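Local atomic coordinates of threonine synthase (Brucella melitensis bv. 1, PDB entry 4F4F), a protein that probably catalyses the pyridoxal-phosphate-dependent conversion of O-phospho-L-homoserine and water to L-threonine and phosphate, the last step of threonine biosynthesis. Residues L387-S392 with A418-A423. Residues are numbered along the deposited sequence; the frame is centred on the assembly and turned at random.
Sequences LLDPHS and AKFPDA. With PLP (pyridoxal-5'-phosphate), chain C.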
ATOM      1  N   LEU A 387     -20.556  -8.392   4.439  1.00 16.87           N
ATOM      2  CA  LEU A 387     -19.609  -8.712   5.483  1.00 16.89           C
ATOM      3  C   LEU A 387     -18.290  -7.949   5.273  1.00 16.33           C
ATOM      4  O   LEU A 387     -17.604  -8.165   4.283  1.00 16.26           O
ATOM      5  CB  LEU A 387     -19.324 -10.205   5.480  1.00 17.32           C
ATOM      6  CG  LEU A 387     -18.475 -10.677   6.654  1.00 17.70           C
ATOM      7  CD1 LEU A 387     -19.164 -10.452   8.011  1.00 18.20           C
ATOM      8  CD2 LEU A 387     -18.144 -12.149   6.427  1.00 18.19           C
ATOM      9  N   LEU A 388     -17.941  -7.085   6.227  1.00 16.07           N
ATOM     10  CA  LEU A 388     -16.679  -6.342   6.225  1.00 15.42           C
ATOM     11  C   LEU A 388     -15.616  -6.969   7.143  1.00 15.60           C
ATOM     12  O   LEU A 388     -15.908  -7.460   8.240  1.00 16.09           O
ATOM     13  CB  LEU A 388     -16.914  -4.911   6.729  1.00 15.25           C
ATOM     14  CG  LEU A 388     -17.789  -3.990   5.886  1.00 14.87           C
ATOM     15  CD1 LEU A 388     -18.629  -3.061   6.758  1.00 15.03           C
ATOM     16  CD2 LEU A 388     -16.924  -3.223   4.869  1.00 14.23           C
ATOM     17  N   ASP A 389     -14.367  -6.861   6.708  1.00 15.20           N
ATOM     18  CA  ASP A 389     -13.232  -7.067   7.589  1.00 15.46           C
ATOM     19  C   ASP A 389     -13.112  -5.811   8.499  1.00 15.39           C
ATOM     20  O   ASP A 389     -13.765  -4.772   8.261  1.00 14.98           O
ATOM     21  CB  ASP A 389     -11.944  -7.360   6.776  1.00 15.14           C
ATOM     22  CG  ASP A 389     -10.955  -6.217   6.807  1.00 14.79           C
ATOM     23  OD1 ASP A 389      -9.949  -6.327   7.521  1.00 14.84           O
ATOM     24  OD2 ASP A 389     -11.199  -5.201   6.128  1.00 14.34           O
ATOM     25  N   PRO A 390     -12.263  -5.874   9.526  1.00 15.85           N
ATOM     26  CA  PRO A 390     -12.159  -4.728  10.457  1.00 15.98           C
ATOM     27  C   PRO A 390     -11.551  -3.445   9.866  1.00 15.54           C
ATOM     28  O   PRO A 390     -12.066  -2.372  10.123  1.00 15.34           O
ATOM     29  CB  PRO A 390     -11.295  -5.261  11.600  1.00 16.61           C
ATOM     30  CG  PRO A 390     -10.787  -6.591  11.175  1.00 16.84           C
ATOM     31  CD  PRO A 390     -11.587  -7.080  10.030  1.00 16.49           C
ATOM     32  N   HIS A 391     -10.505  -3.564   9.052  1.00 15.50           N
ATOM     33  CA  HIS A 391      -9.910  -2.394   8.427  1.00 15.17           C
ATOM     34  C   HIS A 391     -10.965  -1.683   7.572  1.00 14.65           C
ATOM     35  O   HIS A 391     -11.139  -0.459   7.648  1.00 14.72           O
ATOM     36  CB  HIS A 391      -8.703  -2.769   7.554  1.00 15.21           C
ATOM     37  CG  HIS A 391      -7.635  -3.580   8.251  1.00 16.16           C
ATOM     38  ND1 HIS A 391      -7.717  -4.922   8.414  1.00 16.60           N
ATOM     39  CD2 HIS A 391      -6.420  -3.196   8.801  1.00 16.80           C
ATOM     40  CE1 HIS A 391      -6.611  -5.362   9.027  1.00 17.34           C
ATOM     41  NE2 HIS A 391      -5.822  -4.300   9.279  1.00 17.42           N
ATOM     42  N   SER A 392     -11.678  -2.448   6.760  1.00 14.34           N
ATOM     43  CA  SER A 392     -12.704  -1.890   5.887  1.00 14.12           C
ATOM     44  C   SER A 392     -13.874  -1.304   6.663  1.00 14.32           C
ATOM     45  O   SER A 392     -14.411  -0.260   6.297  1.00 13.94           O
ATOM     46  CB  SER A 392     -13.216  -2.962   4.939  1.00 14.23           C
ATOM     47  OG  SER A 392     -12.139  -3.583   4.242  1.00 14.23           O
ATOM     48  N   ALA A 418     -12.112 -12.912   5.367  1.00 19.45           N
ATOM     49  CA  ALA A 418     -11.428 -14.155   5.718  1.00 20.75           C
ATOM     50  C   ALA A 418      -9.961 -13.982   6.117  1.00 21.04           C
ATOM     51  O   ALA A 418      -9.379 -14.914   6.640  1.00 21.91           O
ATOM     52  CB  ALA A 418     -11.550 -15.202   4.609  1.00 20.74           C
ATOM     53  N   LYS A 419      -9.378 -12.808   5.878  1.00 21.17           N
ATOM     54  CA  LYS A 419      -8.016 -12.500   6.310  1.00 21.79           C
ATOM     55  C   LYS A 419      -7.932 -12.184   7.802  1.00 22.92           C
ATOM     56  O   LYS A 419      -6.835 -12.218   8.373  1.00 23.33           O
ATOM     57  CB  LYS A 419      -7.422 -11.312   5.522  1.00 22.06           C
ATOM     58  CG  LYS A 419      -6.814 -11.644   4.164  1.00 22.33           C
ATOM     59  CD  LYS A 419      -5.706 -12.694   4.323  1.00 23.65           C
ATOM     60  CE  LYS A 419      -4.430 -12.436   3.524  1.00 23.52           C
ATOM     61  NZ  LYS A 419      -3.845 -11.085   3.583  1.00 23.12           N
ATOM     62  N   PHE A 420      -9.071 -11.863   8.428  1.00 23.22           N
ATOM     63  CA  PHE A 420      -9.107 -11.492   9.855  1.00 23.58           C
ATOM     64  C   PHE A 420     -10.338 -12.117  10.477  1.00 24.22           C
ATOM     65  O   PHE A 420     -11.201 -11.417  11.005  1.00 24.54           O
ATOM     66  CB  PHE A 420      -9.067  -9.963   9.978  1.00 22.98           C
ATOM     67  CG  PHE A 420      -7.796  -9.380   9.423  1.00 22.65           C
ATOM     68  CD1 PHE A 420      -6.613  -9.475  10.138  1.00 22.80           C
ATOM     69  CD2 PHE A 420      -7.758  -8.872   8.129  1.00 21.84           C
ATOM     70  CE1 PHE A 420      -5.426  -9.011   9.607  1.00 22.79           C
ATOM     71  CE2 PHE A 420      -6.586  -8.411   7.590  1.00 21.79           C
ATOM     72  CZ  PHE A 420      -5.412  -8.481   8.327  1.00 22.01           C
ATOM     73  N   PRO A 421     -10.419 -13.454  10.424  1.00 24.77           N
ATOM     74  CA  PRO A 421     -11.616 -14.147  10.839  1.00 25.41           C
ATOM     75  C   PRO A 421     -11.940 -13.983  12.335  1.00 25.96           C
ATOM     76  O   PRO A 421     -13.113 -13.955  12.684  1.00 25.74           O
ATOM     77  CB  PRO A 421     -11.299 -15.606  10.511  1.00 26.19           C
ATOM     78  CG  PRO A 421      -9.816 -15.706  10.659  1.00 26.30           C
ATOM     79  CD  PRO A 421      -9.304 -14.389  10.159  1.00 25.37           C
ATOM     80  N   ASP A 422     -10.926 -13.859  13.200  1.00 25.69           N
ATOM     81  CA  ASP A 422     -11.189 -13.760  14.658  1.00 26.79           C
ATOM     82  C   ASP A 422     -12.020 -12.517  14.994  1.00 25.21           C
ATOM     83  O   ASP A 422     -13.012 -12.573  15.756  1.00 24.83           O
ATOM     84  CB  ASP A 422      -9.889 -13.694  15.480  1.00 28.13           C
ATOM     85  CG  ASP A 422      -9.146 -15.023  15.541  1.00 30.27           C
ATOM     86  OD1 ASP A 422      -9.667 -16.045  15.069  1.00 32.14           O
ATOM     87  OD2 ASP A 422      -8.018 -15.028  16.088  1.00 32.19           O
ATOM     88  N   ALA A 423     -11.577 -11.393  14.460  1.00 23.38           N
ATOM     89  CA  ALA A 423     -12.223 -10.130  14.738  1.00 22.81           C
ATOM     90  C   ALA A 423     -13.619 -10.120  14.118  1.00 22.33           C
ATOM     91  O   ALA A 423     -14.550  -9.626  14.719  1.00 22.33           O
ATOM     92  CB  ALA A 423     -11.398  -8.993  14.192  1.00 22.08           C
TER
HETATM   93  N1  PLP C 501      -5.832  -1.870   5.398  1.00 27.62           N
HETATM   94  C2  PLP C 501      -5.189  -3.066   5.113  1.00 28.25           C
HETATM   95  C2A PLP C 501      -5.892  -4.404   5.034  1.00 25.07           C
HETATM   96  C3  PLP C 501      -3.723  -3.056   4.840  1.00 28.17           C
HETATM   97  O3  PLP C 501      -3.082  -4.243   4.547  1.00 27.53           O
HETATM   98  C4  PLP C 501      -3.022  -1.723   4.924  1.00 28.03           C
HETATM   99  C4A PLP C 501      -1.558  -1.566   4.663  1.00 29.41           C
HETATM  100  C5  PLP C 501      -3.811  -0.503   5.226  1.00 29.49           C
HETATM  101  C6  PLP C 501      -5.202  -0.661   5.437  1.00 28.80           C
HETATM  102  C5A PLP C 501      -3.102   0.867   5.256  1.00 30.33           C
HETATM  103  O4P PLP C 501      -2.529   1.288   3.948  1.00 32.53           O
HETATM  104  P   PLP C 501      -1.532   2.572   3.698  1.00 30.14           P
HETATM  105  O1P PLP C 501      -2.228   3.754   4.357  1.00 31.48           O
HETATM  106  O2P PLP C 501      -0.244   2.162   4.382  1.00 29.36           O
HETATM  107  O3P PLP C 501      -1.347   2.748   2.206  1.00 31.51           O
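H391 and F420 reach each other through matching first torsions: in both, CG sits beside the backbone N and anti to the carbonyl carbon (chi1 -54° and -62°), and the two side chains run nearly perpendicular to each other. The imidazole brings CE1 over one face of the phenyl ring, above its rim rather than its centre, 3.4 Å from F420 CE2. The planes are inclined by 58°. One face of the same imidazole is covered by the C2A methyl of PLP, and H391 CD2 lies 3.7 Å from PLP N1, so H391, a residue of the PLP pocket, meets the cofactor with a ring face and the phenylalanine with its CE1 end.

Two bonds hold the ring's rotation. D389 OD1 offers its syn lone pair to H391 ND1 at 2.8 Å, in the imidazole plane and nearly straight, while NE2 accepts a hydrogen bond from the backbone N of S312. D389 is also the N-cap of its helix: OD2 takes both S392 N, from above the carboxylate plane at 2.9 Å, and S392 OG at 2.7 Å, and OD1 receives a weak bond from H391 N. The carboxylate lies alongside F420, OD1 coming 3.4 Å from F420 CD2. Beside this polar cluster the contact is apolar: P390 CD meets F420 CB at 3.8 Å, and P390 CG meets A423 CB.

No hydrogen bond joins the two segments. F420 is itself an N-cap residue, so two helix starts, those of 390-402 and 421-428, meet here beside the cofactor pocket, with P390 also touching V424 of the second helix and T373 of helix 370-384. Strand 409-413, inside the mixed sheet, lies between the two helices in sequence and leads into T414, which binds PLP and touches H391.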